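PaaA (Enterobacter agglomerans, PDB 5FF5) probably acts as a ThiF-family adenylating enzyme that helps build the bicyclic core of the antibiotic pantocin A through post-translational Claisen condensation and decarboxylation. Local coordinates at residues 187-192 / 204-209; 157-162 / 200-205. One frame throughout, in Å; residues are numbered along the deposited sequence.

Interaction 1: residues 187-192 / 204-209; sequences KVDAAK and VETFFE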
ATOM      1  N   LYS A 187      -0.302 -20.376  11.366  1.00 46.99           N
ATOM      2  CA  LYS A 187      -0.462 -19.024  10.813  1.00 51.44           C
ATOM      3  C   LYS A 187      -1.118 -18.036  11.798  1.00 50.62           C
ATOM      4  O   LYS A 187      -0.644 -16.912  11.937  1.00 42.09           O
ATOM      5  CB  LYS A 187      -1.256 -19.064   9.503  1.00 47.29           C
ATOM      6  CG  LYS A 187      -0.516 -19.703   8.340  1.00 45.78           C
ATOM      7  CD  LYS A 187      -1.240 -19.503   7.019  1.00 48.72           C
ATOM      8  CE  LYS A 187      -0.370 -19.939   5.848  1.00 47.42           C
ATOM      9  NZ  LYS A 187      -1.109 -19.829   4.556  1.00 54.69           N
ATOM     10  N   VAL A 188      -2.183 -18.452  12.495  1.00 52.48           N
ATOM     11  CA  VAL A 188      -2.888 -17.522  13.377  1.00 46.59           C
ATOM     12  C   VAL A 188      -2.013 -17.148  14.555  1.00 48.17           C
ATOM     13  O   VAL A 188      -2.097 -16.037  15.050  1.00 52.00           O
ATOM     14  CB  VAL A 188      -4.213 -18.093  13.946  1.00 47.91           C
ATOM     15  CG1 VAL A 188      -5.309 -18.110  12.888  1.00 49.35           C
ATOM     16  CG2 VAL A 188      -3.991 -19.454  14.525  1.00 50.75           C
ATOM     17  N   ASP A 189      -1.164 -18.065  15.003  1.00 56.42           N
ATOM     18  CA  ASP A 189      -0.269 -17.761  16.122  1.00 54.65           C
ATOM     19  C   ASP A 189       0.945 -16.965  15.682  1.00 52.45           C
ATOM     20  O   ASP A 189       1.408 -16.076  16.399  1.00 49.44           O
ATOM     21  CB  ASP A 189       0.160 -19.031  16.857  1.00 50.01           C
ATOM     22  CG  ASP A 189      -0.884 -19.500  17.853  1.00 60.98           C
ATOM     23  OD1 ASP A 189      -1.736 -18.675  18.275  1.00 56.59           O
ATOM     24  OD2 ASP A 189      -0.838 -20.689  18.230  1.00 81.55           O
ATOM     25  N   ALA A 190       1.481 -17.288  14.516  1.00 47.71           N
ATOM     26  CA  ALA A 190       2.563 -16.483  14.007  1.00 47.43           C
ATOM     27  C   ALA A 190       2.014 -15.081  13.798  1.00 48.25           C
ATOM     28  O   ALA A 190       2.649 -14.094  14.184  1.00 43.97           O
ATOM     29  CB  ALA A 190       3.111 -17.052  12.728  1.00 42.50           C
ATOM     30  N   ALA A 191       0.792 -15.019  13.268  1.00 42.96           N
ATOM     31  CA  ALA A 191       0.120 -13.759  12.962  1.00 42.09           C
ATOM     32  C   ALA A 191      -0.011 -12.878  14.189  1.00 47.50           C
ATOM     33  O   ALA A 191       0.314 -11.694  14.154  1.00 56.41           O
ATOM     34  CB  ALA A 191      -1.241 -14.017  12.368  1.00 45.62           C
ATOM     35  N   LYS A 192      -0.491 -13.462  15.276  1.00 47.87           N
ATOM     36  CA  LYS A 192      -0.680 -12.730  16.514  1.00 42.09           C
ATOM     37  C   LYS A 192       0.651 -12.159  17.041  1.00 51.06           C
ATOM     38  O   LYS A 192       0.706 -10.997  17.430  1.00 53.06           O
ATOM     39  CB  LYS A 192      -1.344 -13.638  17.553  1.00 42.09           C
ATOM     40  CG  LYS A 192      -1.768 -12.948  18.820  1.00 42.09           C
ATOM     41  CD  LYS A 192      -2.414 -13.919  19.773  1.00 43.72           C
ATOM     42  CE  LYS A 192      -2.962 -13.197  20.993  1.00 60.93           C
ATOM     43  NZ  LYS A 192      -3.671 -14.098  21.957  1.00 74.20           N
ATOM     44  N   VAL A 204      -5.817  -9.512  19.807  1.00 46.91           N
ATOM     45  CA  VAL A 204      -5.971 -10.520  18.769  1.00 49.03           C
ATOM     46  C   VAL A 204      -6.561 -11.846  19.302  1.00 45.05           C
ATOM     47  O   VAL A 204      -6.009 -12.515  20.180  1.00 42.09           O
ATOM     48  CB  VAL A 204      -4.637 -10.779  18.069  1.00 42.09           C
ATOM     49  CG1 VAL A 204      -4.825 -11.791  16.959  1.00 48.74           C
ATOM     50  CG2 VAL A 204      -4.102  -9.496  17.521  1.00 42.09           C
ATOM     51  N   GLU A 205      -7.699 -12.212  18.730  1.00 49.81           N
ATOM     52  CA  GLU A 205      -8.388 -13.452  19.050  1.00 48.82           C
ATOM     53  C   GLU A 205      -8.170 -14.400  17.890  1.00 50.74           C
ATOM     54  O   GLU A 205      -8.499 -14.077  16.738  1.00 48.96           O
ATOM     55  CB  GLU A 205      -9.876 -13.194  19.285  1.00 42.09           C
ATOM     56  CG  GLU A 205     -10.143 -12.287  20.471  1.00 42.49           C
ATOM     57  CD  GLU A 205     -11.564 -11.748  20.510  1.00 61.83           C
ATOM     58  OE1 GLU A 205     -12.375 -12.152  19.655  1.00 64.66           O
ATOM     59  OE2 GLU A 205     -11.875 -10.904  21.384  1.00 70.65           O
ATOM     60  N   THR A 206      -7.622 -15.571  18.195  1.00 47.51           N
ATOM     61  CA  THR A 206      -7.175 -16.480  17.151  1.00 51.24           C
ATOM     62  C   THR A 206      -7.939 -17.799  17.186  1.00 47.70           C
ATOM     63  O   THR A 206      -8.235 -18.332  18.239  1.00 49.00           O
ATOM     64  CB  THR A 206      -5.672 -16.765  17.260  1.00 55.21           C
ATOM     65  OG1 THR A 206      -5.355 -17.278  18.567  1.00 51.07           O
ATOM     66  CG2 THR A 206      -4.883 -15.484  16.955  1.00 47.86           C
ATOM     67  N   PHE A 207      -8.324 -18.276  16.017  1.00 47.52           N
ATOM     68  CA  PHE A 207      -8.988 -19.548  15.925  1.00 42.09           C
ATOM     69  C   PHE A 207      -8.266 -20.474  14.966  1.00 48.21           C
ATOM     70  O   PHE A 207      -8.385 -20.351  13.759  1.00 43.66           O
ATOM     71  CB  PHE A 207     -10.424 -19.328  15.506  1.00 42.09           C
ATOM     72  CG  PHE A 207     -11.175 -18.464  16.454  1.00 52.12           C
ATOM     73  CD1 PHE A 207     -11.779 -19.006  17.575  1.00 53.64           C
ATOM     74  CD2 PHE A 207     -11.252 -17.102  16.254  1.00 47.18           C
ATOM     75  CE1 PHE A 207     -12.460 -18.203  18.463  1.00 51.47           C
ATOM     76  CE2 PHE A 207     -11.938 -16.299  17.146  1.00 45.07           C
ATOM     77  CZ  PHE A 207     -12.534 -16.846  18.246  1.00 42.89           C
ATOM     78  N   PHE A 208      -7.560 -21.452  15.516  1.00 55.47           N
ATOM     79  CA  PHE A 208      -6.814 -22.351  14.669  1.00 51.26           C
ATOM     80  C   PHE A 208      -7.760 -23.378  14.097  1.00 54.45           C
ATOM     81  O   PHE A 208      -7.877 -24.479  14.626  1.00 50.60           O
ATOM     82  CB  PHE A 208      -5.675 -23.020  15.429  1.00 48.49           C
ATOM     83  CG  PHE A 208      -4.899 -23.985  14.595  1.00 53.18           C
ATOM     84  CD1 PHE A 208      -4.598 -23.680  13.280  1.00 57.04           C
ATOM     85  CD2 PHE A 208      -4.422 -25.167  15.128  1.00 49.88           C
ATOM     86  CE1 PHE A 208      -3.880 -24.558  12.495  1.00 51.09           C
ATOM     87  CE2 PHE A 208      -3.695 -26.042  14.345  1.00 46.66           C
ATOM     88  CZ  PHE A 208      -3.426 -25.734  13.023  1.00 45.43           C
ATOM     89  N   GLU A 209      -8.473 -22.978  13.046  1.00 52.91           N
ATOM     90  CA  GLU A 209      -9.411 -23.856  12.361  1.00 50.15           C
ATOM     91  C   GLU A 209      -9.839 -23.241  11.040  1.00 52.69           C
ATOM     92  O   GLU A 209      -9.763 -22.034  10.887  1.00 58.39           O
ATOM     93  CB  GLU A 209     -10.628 -24.076  13.231  1.00 49.55           C
ATOM     94  CG  GLU A 209     -11.541 -22.864  13.309  1.00 50.35           C
ATOM     95  CD  GLU A 209     -12.766 -23.111  14.182  1.00 63.56           C
ATOM     96  OE1 GLU A 209     -12.629 -22.974  15.419  1.00 59.43           O
ATOM     97  OE2 GLU A 209     -13.844 -23.475  13.641  1.00 64.66           O
TER
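Lys192 turns its CG anti to the backbone N (chi1 -172°) and runs extended from there, which lays its methylene chain alongside Val204, while Thr206 holds OG1 between its own N and carbonyl carbon (chi1 56°) and offers CG2 to the helix. Lys192 CG sits 3.7 Å from Val204 CB, the two side chains running antiparallel alongside one another. Further out, Lys192 NZ lies 3.3 Å from Val204 O, a carbonyl on the side of the strand facing away from strand 158-162. Thr206 packs beneath the middle of the segment: its CB is 3.9 Å from Val188 CB, and its CG2 lies 4.0 Å from Lys192 CB. Asp189 OD1 looks toward the hydroxyl, 3.9 Å from Thr206 OG1. At the far end Val188 CG2 meets Phe208 CB at 4.0 Å, where the chain leaves the strand in an inverse gamma turn centred on Phe208.

Helix segment 187-192 runs nearly antiparallel to strand 204-207 (167°), their axes 8.1 Å apart at closest approach, as expected for the returning strand of a beta-alpha-beta crossover. Phe207 points the other way, onto Leu221 and Arg217 of helix 215-222. The seam is thus greasy along Val188, Val204, Thr206 CB and CG2 and the hydrocarbon part of Lys192, with Asp189 and the Lys192 ammonium at its rim: helix and strand are held here mainly by van der Waals contact.

Interaction 2: residues 157-162 / 200-205; sequences GTLRLI and ENVHVE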
ATOM      1  N   GLY A 157      -9.517  -1.822  16.750  1.00 42.09           N
ATOM      2  CA  GLY A 157      -9.636  -2.251  18.130  1.00 45.16           C
ATOM      3  C   GLY A 157      -9.243  -3.701  18.387  1.00 42.09           C
ATOM      4  O   GLY A 157      -8.378  -3.978  19.213  1.00 42.09           O
ATOM      5  N   THR A 158      -9.896  -4.626  17.685  1.00 48.70           N
ATOM      6  CA  THR A 158      -9.679  -6.054  17.880  1.00 42.09           C
ATOM      7  C   THR A 158      -9.650  -6.784  16.542  1.00 42.09           C
ATOM      8  O   THR A 158     -10.419  -6.476  15.633  1.00 43.55           O
ATOM      9  CB  THR A 158     -10.763  -6.677  18.758  1.00 46.95           C
ATOM     10  OG1 THR A 158     -10.901  -5.922  19.964  1.00 50.63           O
ATOM     11  CG2 THR A 158     -10.417  -8.121  19.081  1.00 50.09           C
ATOM     12  N   LEU A 159      -8.777  -7.771  16.433  1.00 42.20           N
ATOM     13  CA  LEU A 159      -8.706  -8.592  15.242  1.00 43.80           C
ATOM     14  C   LEU A 159      -9.055 -10.025  15.565  1.00 49.13           C
ATOM     15  O   LEU A 159      -8.474 -10.596  16.475  1.00 51.41           O
ATOM     16  CB  LEU A 159      -7.308  -8.517  14.618  1.00 48.13           C
ATOM     17  CG  LEU A 159      -6.973  -7.313  13.726  1.00 48.35           C
ATOM     18  CD1 LEU A 159      -5.559  -7.429  13.225  1.00 51.41           C
ATOM     19  CD2 LEU A 159      -7.921  -7.220  12.545  1.00 42.09           C
ATOM     20  N   ARG A 160     -10.031 -10.586  14.849  1.00 52.72           N
ATOM     21  CA  ARG A 160     -10.341 -12.012  14.944  1.00 48.86           C
ATOM     22  C   ARG A 160      -9.783 -12.720  13.740  1.00 52.69           C
ATOM     23  O   ARG A 160     -10.277 -12.515  12.637  1.00 52.17           O
ATOM     24  CB  ARG A 160     -11.842 -12.282  14.990  1.00 48.61           C
ATOM     25  CG  ARG A 160     -12.587 -11.577  16.079  1.00 59.56           C
ATOM     26  CD  ARG A 160     -14.064 -11.945  16.049  1.00 54.26           C
ATOM     27  NE  ARG A 160     -14.329 -13.266  16.609  1.00 53.86           N
ATOM     28  CZ  ARG A 160     -14.471 -13.508  17.907  1.00 55.70           C
ATOM     29  NH1 ARG A 160     -14.357 -12.513  18.780  1.00 49.17           N
ATOM     30  NH2 ARG A 160     -14.727 -14.742  18.332  1.00 53.28           N
ATOM     31  N   LEU A 161      -8.769 -13.557  13.937  1.00 59.01           N
ATOM     32  CA  LEU A 161      -8.151 -14.257  12.816  1.00 50.09           C
ATOM     33  C   LEU A 161      -8.616 -15.699  12.819  1.00 54.15           C
ATOM     34  O   LEU A 161      -8.567 -16.356  13.851  1.00 54.79           O
ATOM     35  CB  LEU A 161      -6.630 -14.198  12.887  1.00 43.72           C
ATOM     36  CG  LEU A 161      -6.000 -12.838  13.124  1.00 42.09           C
ATOM     37  CD1 LEU A 161      -4.523 -13.053  13.250  1.00 45.30           C
ATOM     38  CD2 LEU A 161      -6.324 -11.902  11.980  1.00 42.09           C
ATOM     39  N   ILE A 162      -9.038 -16.185  11.653  1.00 58.01           N
ATOM     40  CA  ILE A 162      -9.572 -17.535  11.495  1.00 49.31           C
ATOM     41  C   ILE A 162      -8.760 -18.302  10.467  1.00 42.09           C
ATOM     42  O   ILE A 162      -8.822 -17.987   9.290  1.00 47.18           O
ATOM     43  CB  ILE A 162     -11.049 -17.492  11.005  1.00 46.17           C
ATOM     44  CG1 ILE A 162     -11.825 -16.351  11.666  1.00 43.76           C
ATOM     45  CG2 ILE A 162     -11.715 -18.835  11.148  1.00 44.45           C
ATOM     46  CD1 ILE A 162     -11.573 -16.214  13.140  1.00 48.89           C
ATOM     47  N   GLU A 200       0.846  -2.965  19.902  1.00 50.05           N
ATOM     48  CA  GLU A 200       0.594  -3.677  21.143  1.00 42.09           C
ATOM     49  C   GLU A 200      -0.794  -3.343  21.693  1.00 48.60           C
ATOM     50  O   GLU A 200      -1.237  -3.920  22.669  1.00 44.93           O
ATOM     51  CB  GLU A 200       1.687  -3.269  22.125  1.00 50.67           C
ATOM     52  CG  GLU A 200       1.672  -3.825  23.523  1.00 63.95           C
ATOM     53  CD  GLU A 200       2.872  -3.300  24.342  1.00 76.26           C
ATOM     54  OE1 GLU A 200       3.933  -2.987  23.741  1.00 64.66           O
ATOM     55  OE2 GLU A 200       2.738  -3.162  25.582  1.00 73.83           O
ATOM     56  N   ASN A 201      -1.476  -2.390  21.067  1.00 48.99           N
ATOM     57  CA  ASN A 201      -2.793  -1.970  21.537  1.00 46.04           C
ATOM     58  C   ASN A 201      -3.945  -2.730  20.908  1.00 50.45           C
ATOM     59  O   ASN A 201      -5.095  -2.590  21.324  1.00 52.23           O
ATOM     60  CB  ASN A 201      -2.981  -0.483  21.277  1.00 45.94           C
ATOM     61  CG  ASN A 201      -1.848   0.328  21.804  1.00 49.88           C
ATOM     62  OD1 ASN A 201      -1.468   1.337  21.223  1.00 58.77           O
ATOM     63  ND2 ASN A 201      -1.264  -0.126  22.900  1.00 61.01           N
ATOM     64  N   VAL A 202      -3.630  -3.515  19.888  1.00 42.09           N
ATOM     65  CA  VAL A 202      -4.618  -4.346  19.228  1.00 43.24           C
ATOM     66  C   VAL A 202      -4.804  -5.692  19.943  1.00 48.87           C
ATOM     67  O   VAL A 202      -3.824  -6.377  20.234  1.00 51.04           O
ATOM     68  CB  VAL A 202      -4.210  -4.601  17.787  1.00 48.29           C
ATOM     69  CG1 VAL A 202      -5.246  -5.485  17.091  1.00 45.65           C
ATOM     70  CG2 VAL A 202      -4.073  -3.294  17.079  1.00 43.75           C
ATOM     71  N   HIS A 203      -6.048  -6.064  20.243  1.00 50.72           N
ATOM     72  CA  HIS A 203      -6.329  -7.377  20.832  1.00 47.17           C
ATOM     73  C   HIS A 203      -6.510  -8.388  19.724  1.00 42.09           C
ATOM     74  O   HIS A 203      -7.311  -8.182  18.823  1.00 45.95           O
ATOM     75  CB  HIS A 203      -7.596  -7.359  21.698  1.00 42.09           C
ATOM     76  CG  HIS A 203      -7.597  -6.294  22.746  1.00 61.10           C
ATOM     77  ND1 HIS A 203      -8.450  -5.211  22.706  1.00 73.85           N
ATOM     78  CD2 HIS A 203      -6.832  -6.131  23.852  1.00 72.08           C
ATOM     79  CE1 HIS A 203      -8.216  -4.428  23.745  1.00 77.48           C
ATOM     80  NE2 HIS A 203      -7.238  -4.963  24.456  1.00 83.96           N
ATOM     81  N   VAL A 204      -5.817  -9.512  19.807  1.00 46.91           N
ATOM     82  CA  VAL A 204      -5.971 -10.520  18.769  1.00 49.03           C
ATOM     83  C   VAL A 204      -6.561 -11.846  19.302  1.00 45.05           C
ATOM     84  O   VAL A 204      -6.009 -12.515  20.180  1.00 42.09           O
ATOM     85  CB  VAL A 204      -4.637 -10.779  18.069  1.00 42.09           C
ATOM     86  CG1 VAL A 204      -4.825 -11.791  16.959  1.00 48.74           C
ATOM     87  CG2 VAL A 204      -4.102  -9.496  17.521  1.00 42.09           C
ATOM     88  N   GLU A 205      -7.699 -12.212  18.730  1.00 49.81           N
ATOM     89  CA  GLU A 205      -8.388 -13.452  19.050  1.00 48.82           C
ATOM     90  C   GLU A 205      -8.170 -14.400  17.890  1.00 50.74           C
ATOM     91  O   GLU A 205      -8.499 -14.077  16.738  1.00 48.96           O
ATOM     92  CB  GLU A 205      -9.876 -13.194  19.285  1.00 42.09           C
ATOM     93  CG  GLU A 205     -10.143 -12.287  20.471  1.00 42.49           C
ATOM     94  CD  GLU A 205     -11.564 -11.748  20.510  1.00 61.83           C
ATOM     95  OE1 GLU A 205     -12.375 -12.152  19.655  1.00 64.66           O
ATOM     96  OE2 GLU A 205     -11.875 -10.904  21.384  1.00 70.65           O
TER
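Leu161 lays its CD1 against Val204 CG1, 3.9 Å away, on the face of the parallel, Rossmann-type part of the mixed sheet that helix 187-198 covers. Its CG stands anti to the carbonyl carbon (chi1 -49°), and the branch also reaches Ala191 on that helix. Leu159 continues the same apolar face, its CG 4.2 Å from Val202 CG1 just ahead of the strand, and Ile195 packs on it from the helix.

Strands 158-162 and 203-205 run parallel, their axes inclined by only 20°, and pair Thr158 with His203, Leu159 with Val204 and Arg160 with Glu205. Leu159 uses both its backbone polar groups on the neighbour: its N donates to His203 O at 2.8 Å and its O accepts from Glu205 N at 2.9 Å. Leu161 N then donates to Glu205 O, also at 2.9 Å. Thr158 and Arg160 instead turn their backbone groups to strand 134-138, so 158-162 is bonded along both edges.

On the opposite face lie the polar side chains of Thr158, His203, Arg160 and Glu205. Arg160 and Glu205 form a salt bridge, but the model brings them too close for its detail to be trusted; Arg160 NE is hydrogen-bonded to Leu221 O. Where the pairing begins, Thr158 OG1 sits at the edge of the His203 imidazole, in its plane, 3.7 Å from ND1.

The two contacts are successive sides of one beta-alpha-beta unit: strand 158-162 comes first, helix 187-198 follows, and strand 203-207 returns beside the first strand. Interaction 2 joins the two strands within the sheet, and interaction 1 lays the helix over the second of them, with centres about 9 Å apart. They share Val204 and Glu205. Phe207 N probably bonds to Leu161 O at 2.9 Å, carrying the strand pairing into the 204-209 segment, and the Phe207 ring packs on Ile162. Strand 203-207 is outermost in this chain's eight-stranded mixed sheet, followed inward by 158-162, 134-138 and 227-229, so the pair finishes one edge of the Rossmann-like part of the ThiF-family region.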